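Malonyl acyl carrier protein transacylase (Streptococcus pneumoniae, PDB 3IM8) probably catalyses the transfer of the malonyl group from malonyl-CoA to the holo acyl carrier protein, a step that supplies malonyl units for fatty acid synthesis. Local coordinates at residues 225-228 / 233-236; 256-261 / 280-285. All coordinates share one frame; numbering follows the deposited sequence.

Contact 1 of 2, residues 225-228 / 233-236; sequences PLVG and AVMQ
Val227 and Val234 face each other as a non-hydrogen-bonded pair of antiparallel strand type, with 4.3 Å between their CA atoms. They form the single beta bridge of a hairpin-like loop, 225-236, whose two arms are joined by four residues. The tight part is the backbone. Met235 N donates to Leu226 O at 2.7 Å, and Gly228 N donates to Ala233 O at 2.8 Å. Each carbonyl also receives a CA-H: Val234 CA lies 3.2 Å from Leu226 O, and Val227 CA approaches Ala233 O in the same way. On the buried face Leu226 and Met235 run alongside each other in the same direction. Met235 runs extended as far as its sulfur and then bends (chi3 -75°), which brings CE to 4.0 Å from Leu226 CD2 and close to the CA of Gly228. Helix 92-99 closes over this pair, with Ala96 and Leu97 against Leu226 and Glu93 against Met235. Backbone bonds from Pro225 and Val227 to Val86 lay the first arm along strand 85-88, which leads to the predicted nucleophile Ser90.

Toward Pro225 the arms part. There Leu226 N reaches Met235 O through a water, which accepts from the amide at 3.0 Å and donates to the carbonyl, replacing the second direct bond of that pair. The apolar contact on this side is sparse: Pro225 CB meets Val234 CG1 at 4.1 Å, and Val234 is exposed. Gln236 does not touch the opposite arm; it folds back along its own, its NE2 3.3 Å from Val234 O and above that carbonyl's plane.

Contact 2 of 2, residues 256-261 / 280-285; sequences ESIGVM and GFVKKI
Ile258 reaches across from helix 254-263 to Val282 and Ile285, one turn apart on helix 277-285. Both helices belong to the alpha/beta core of the acyltransferase domain, around its four-stranded parallel sheet: strand 268-272 lies between them in the chain, and helix 277-285 is the crossover of the beta-alpha-beta unit that ends in strand 290-294. The CA atoms of Ile258 and Val282, the nearest pair, are 7.4 Å apart, and side chains fill the interface.

The contact between the segments is wholly apolar. A chi1 of -63° puts CG1 of Ile258 anti to the carbonyl carbon and carries CD1 to Val282, while CG2, anti to the backbone N, lies beside Ile285 CG2. CD1 presses on Val282 CG2 at 3.5 Å, tighter than usual for two methyl carbons. Further back, CG1 of Ile258 sits 3.8 Å from Ile285 CD1 and 3.9 Å from Val282 CG2, so one methylene is shared by both neighbours. Both pairs of side chains cross at a slant. Beneath them Leu7 of strand 4-8 touches Ile258 and Val282, which seats the contact on the sheet; Phe254 also packs on Val282 and Ile285.

No hydrogen bond crosses the gap; the polar bonds nearby lie within each helix, or link the first to Arg253, just before it. Val260 N bonds to Glu256 O, Met261 N to Ser257 O and Ile285 N to Phe281 O, in the ordinary helical pattern. Glu256 forms a salt bridge through OE1 with Arg253, and Ser257 OG bonds to the carbonyl of that same arginine; neither group takes part in the contact. Beside the main contact, the two isoleucine branch methyls, CG2 of Ile258 and CG2 of Ile285, come within 4.2 Å.

How the contacts relate
Contact 1 joins two arms of one loop and depends mainly on backbone hydrogen bonds, with Val234 exposed while Leu226, Val227 and Met235 are buried; contact 2 joins two helices through aliphatic side chains alone, largely buried. They follow one another in the chain, their centres about 15 Å apart, and meet at helix 254-263, which offers a different side to each. Its Ile258 serves contact 2, whereas Ser257, Val260 and Met261 receive Val227 of contact 1: Val227 CG1 lies 3.5 Å from Ser257 CB, and Val227 CG2 packs on Val260 and Met261. Contact 1 borders edge strand 85-88 of the parallel sheet, while contact 2 rests on strand 4-8, next to it.

Contact 1 of 2, residues 225-228 / 233-236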
loop_
_atom_site.group_PDB
_atom_site.type_symbol
_atom_site.label_atom_id
_atom_site.label_comp_id
_atom_site.label_asym_id
_atom_site.label_seq_id
_atom_site.Cartn_x
_atom_site.Cartn_y
_atom_site.Cartn_z
ATOM N N PRO A 225 -6.582 -9.564 -13.198
ATOM C CA PRO A 225 -5.692 -8.483 -13.530
ATOM C C PRO A 225 -5.388 -7.647 -12.279
ATOM O O PRO A 225 -6.288 -7.420 -11.451
ATOM C CB PRO A 225 -6.462 -7.659 -14.566
ATOM C CG PRO A 225 -7.587 -8.608 -15.090
ATOM C CD PRO A 225 -7.869 -9.518 -13.923
ATOM N N LEU A 226 -4.125 -7.240 -12.153
ATOM C CA LEU A 226 -3.629 -6.355 -11.068
ATOM C C LEU A 226 -3.075 -5.071 -11.695
ATOM O O LEU A 226 -2.289 -5.139 -12.624
ATOM C CB LEU A 226 -2.544 -7.056 -10.254
ATOM C CG LEU A 226 -1.839 -6.222 -9.154
ATOM C CD1 LEU A 226 -1.392 -7.116 -8.065
ATOM C CD2 LEU A 226 -0.598 -5.488 -9.660
ATOM N N VAL A 227 -3.512 -3.901 -11.209
ATOM C CA VAL A 227 -2.988 -2.606 -11.645
ATOM C C VAL A 227 -1.824 -2.198 -10.738
ATOM O O VAL A 227 -2.010 -1.952 -9.539
ATOM C CB VAL A 227 -4.107 -1.545 -11.679
ATOM C CG1 VAL A 227 -3.586 -0.220 -12.173
ATOM C CG2 VAL A 227 -5.257 -2.025 -12.593
ATOM N N GLY A 228 -0.607 -2.157 -11.286
ATOM C CA GLY A 228 0.564 -1.883 -10.455
ATOM C C GLY A 228 0.763 -0.430 -10.080
ATOM O O GLY A 228 0.411 0.479 -10.820
ATOM N N ALA A 233 -0.521 0.441 -14.506
ATOM C CA ALA A 233 -0.943 -0.375 -15.644
ATOM C C ALA A 233 -1.127 -1.802 -15.161
ATOM O O ALA A 233 -0.623 -2.161 -14.084
ATOM C CB ALA A 233 0.130 -0.310 -16.748
ATOM N N VAL A 234 -1.814 -2.623 -15.936
ATOM C CA VAL A 234 -2.072 -4.029 -15.564
ATOM C C VAL A 234 -0.746 -4.720 -15.639
ATOM O O VAL A 234 -0.070 -4.668 -16.677
ATOM C CB VAL A 234 -3.041 -4.758 -16.535
ATOM C CG1 VAL A 234 -3.044 -6.281 -16.311
ATOM C CG2 VAL A 234 -4.474 -4.142 -16.434
ATOM N N MET A 235 -0.375 -5.369 -14.558
ATOM C CA MET A 235 0.927 -6.014 -14.467
ATOM C C MET A 235 0.988 -7.362 -15.215
ATOM O O MET A 235 0.028 -8.128 -15.223
ATOM C CB MET A 235 1.297 -6.164 -12.986
ATOM C CG MET A 235 2.740 -6.609 -12.753
ATOM S SD MET A 235 3.107 -6.703 -11.006
ATOM C CE MET A 235 3.254 -5.024 -10.593
ATOM N N GLN A 236 2.138 -7.619 -15.852
ATOM C CA GLN A 236 2.426 -8.841 -16.622
ATOM C C GLN A 236 3.378 -9.684 -15.841
ATOM O O GLN A 236 4.222 -9.149 -15.153
ATOM C CB GLN A 236 3.028 -8.534 -18.019
ATOM C CG GLN A 236 2.320 -7.433 -18.857
ATOM C CD GLN A 236 0.910 -7.863 -19.270
ATOM O OE1 GLN A 236 0.753 -8.854 -19.999
ATOM N NE2 GLN A 236 -0.123 -7.139 -18.795
HETATM O O HOH W 1 -1.904 -8.577 -13.713
#

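Contact 2 of 2, residues 256-261 / 280-285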
loop_
_atom_site.group_PDB
_atom_site.type_symbol
_atom_site.label_atom_id
_atom_site.label_comp_id
_atom_site.label_asym_id
_atom_site.label_seq_id
_atom_site.Cartn_x
_atom_site.Cartn_y
_atom_site.Cartn_z
ATOM N N GLU A 256 -4.135 7.407 -10.945
ATOM C CA GLU A 256 -3.991 6.905 -12.317
ATOM C C GLU A 256 -4.398 5.459 -12.382
ATOM O O GLU A 256 -5.032 5.045 -13.353
ATOM C CB GLU A 256 -2.554 7.006 -12.769
ATOM C CG GLU A 256 -2.116 8.435 -13.035
ATOM C CD GLU A 256 -0.619 8.513 -13.114
ATOM O OE1 GLU A 256 -0.016 9.287 -12.280
ATOM O OE2 GLU A 256 -0.082 7.746 -13.972
ATOM N N SER A 257 -4.020 4.690 -11.356
ATOM C CA SER A 257 -4.442 3.296 -11.249
ATOM C C SER A 257 -5.979 3.142 -11.149
ATOM O O SER A 257 -6.547 2.209 -11.729
ATOM C CB SER A 257 -3.754 2.616 -10.058
ATOM O OG SER A 257 -2.358 2.700 -10.226
ATOM N N ILE A 258 -6.631 4.020 -10.389
ATOM C CA ILE A 258 -8.097 4.003 -10.267
ATOM C C ILE A 258 -8.745 4.345 -11.625
ATOM O O ILE A 258 -9.797 3.792 -11.984
ATOM C CB ILE A 258 -8.624 4.982 -9.191
ATOM C CG1 ILE A 258 -8.146 4.623 -7.777
ATOM C CG2 ILE A 258 -10.179 4.972 -9.200
ATOM C CD1 ILE A 258 -8.659 3.267 -7.261
ATOM N N GLY A 259 -8.120 5.249 -12.372
ATOM C CA GLY A 259 -8.527 5.542 -13.780
ATOM C C GLY A 259 -8.429 4.377 -14.775
ATOM O O GLY A 259 -9.320 4.189 -15.583
ATOM N N VAL A 260 -7.345 3.593 -14.723
ATOM C CA VAL A 260 -7.264 2.321 -15.421
ATOM C C VAL A 260 -8.406 1.346 -15.039
ATOM O O VAL A 260 -8.985 0.681 -15.933
ATOM C CB VAL A 260 -5.868 1.626 -15.216
ATOM C CG1 VAL A 260 -5.881 0.156 -15.674
ATOM C CG2 VAL A 260 -4.751 2.413 -15.950
ATOM N N MET A 261 -8.724 1.218 -13.745
ATOM C CA MET A 261 -9.846 0.363 -13.382
ATOM C C MET A 261 -11.209 0.916 -13.905
ATOM O O MET A 261 -12.012 0.168 -14.415
ATOM C CB MET A 261 -9.895 0.086 -11.861
ATOM C CG MET A 261 -8.621 -0.496 -11.319
ATOM S SD MET A 261 -8.645 -0.485 -9.548
ATOM C CE MET A 261 -8.007 -2.083 -9.198
ATOM N N GLY A 280 -11.240 6.831 1.210
ATOM C CA GLY A 280 -11.091 8.303 1.230
ATOM C C GLY A 280 -10.537 8.934 -0.059
ATOM O O GLY A 280 -11.007 9.982 -0.475
ATOM N N PHE A 281 -9.516 8.307 -0.657
ATOM C CA PHE A 281 -8.923 8.695 -1.937
ATOM C C PHE A 281 -9.908 8.504 -3.101
ATOM O O PHE A 281 -10.099 9.407 -3.875
ATOM C CB PHE A 281 -7.630 7.890 -2.245
ATOM C CG PHE A 281 -6.469 8.105 -1.260
ATOM C CD1 PHE A 281 -5.470 7.164 -1.173
ATOM C CD2 PHE A 281 -6.363 9.244 -0.469
ATOM C CE1 PHE A 281 -4.401 7.325 -0.316
ATOM C CE2 PHE A 281 -5.261 9.427 0.375
ATOM C CZ PHE A 281 -4.304 8.443 0.465
ATOM N N VAL A 282 -10.526 7.332 -3.235
ATOM C CA VAL A 282 -11.457 7.065 -4.383
ATOM C C VAL A 282 -12.748 7.966 -4.360
ATOM O O VAL A 282 -13.385 8.218 -5.414
ATOM C CB VAL A 282 -11.824 5.533 -4.435
ATOM C CG1 VAL A 282 -12.946 5.251 -5.464
ATOM C CG2 VAL A 282 -10.531 4.648 -4.706
ATOM N N LYS A 283 -13.138 8.410 -3.169
ATOM C CA LYS A 283 -14.278 9.298 -2.978
ATOM C C LYS A 283 -13.959 10.684 -3.558
ATOM O O LYS A 283 -14.833 11.354 -4.070
ATOM C CB LYS A 283 -14.544 9.472 -1.486
ATOM C CG LYS A 283 -15.963 9.266 -1.008
ATOM C CD LYS A 283 -16.799 10.538 -1.058
ATOM C CE LYS A 283 -18.159 10.323 -0.382
ATOM N NZ LYS A 283 -19.185 11.156 -1.041
ATOM N N LYS A 284 -12.705 11.116 -3.436
ATOM C CA LYS A 284 -12.268 12.349 -4.039
ATOM C C LYS A 284 -12.082 12.156 -5.554
ATOM O O LYS A 284 -12.551 12.967 -6.338
ATOM C CB LYS A 284 -10.987 12.879 -3.375
ATOM C CG LYS A 284 -10.939 12.794 -1.844
ATOM C CD LYS A 284 -11.238 14.114 -1.151
ATOM C CE LYS A 284 -10.981 14.031 0.344
ATOM N NZ LYS A 284 -10.883 15.410 0.926
ATOM N N ILE A 285 -11.433 11.074 -5.978
ATOM C CA ILE A 285 -11.264 10.787 -7.412
ATOM C C ILE A 285 -12.600 10.743 -8.109
ATOM O O ILE A 285 -12.770 11.339 -9.143
ATOM C CB ILE A 285 -10.489 9.458 -7.668
ATOM C CG1 ILE A 285 -9.071 9.585 -7.075
ATOM C CG2 ILE A 285 -10.417 9.140 -9.167
ATOM C CD1 ILE A 285 -8.443 8.274 -6.610
#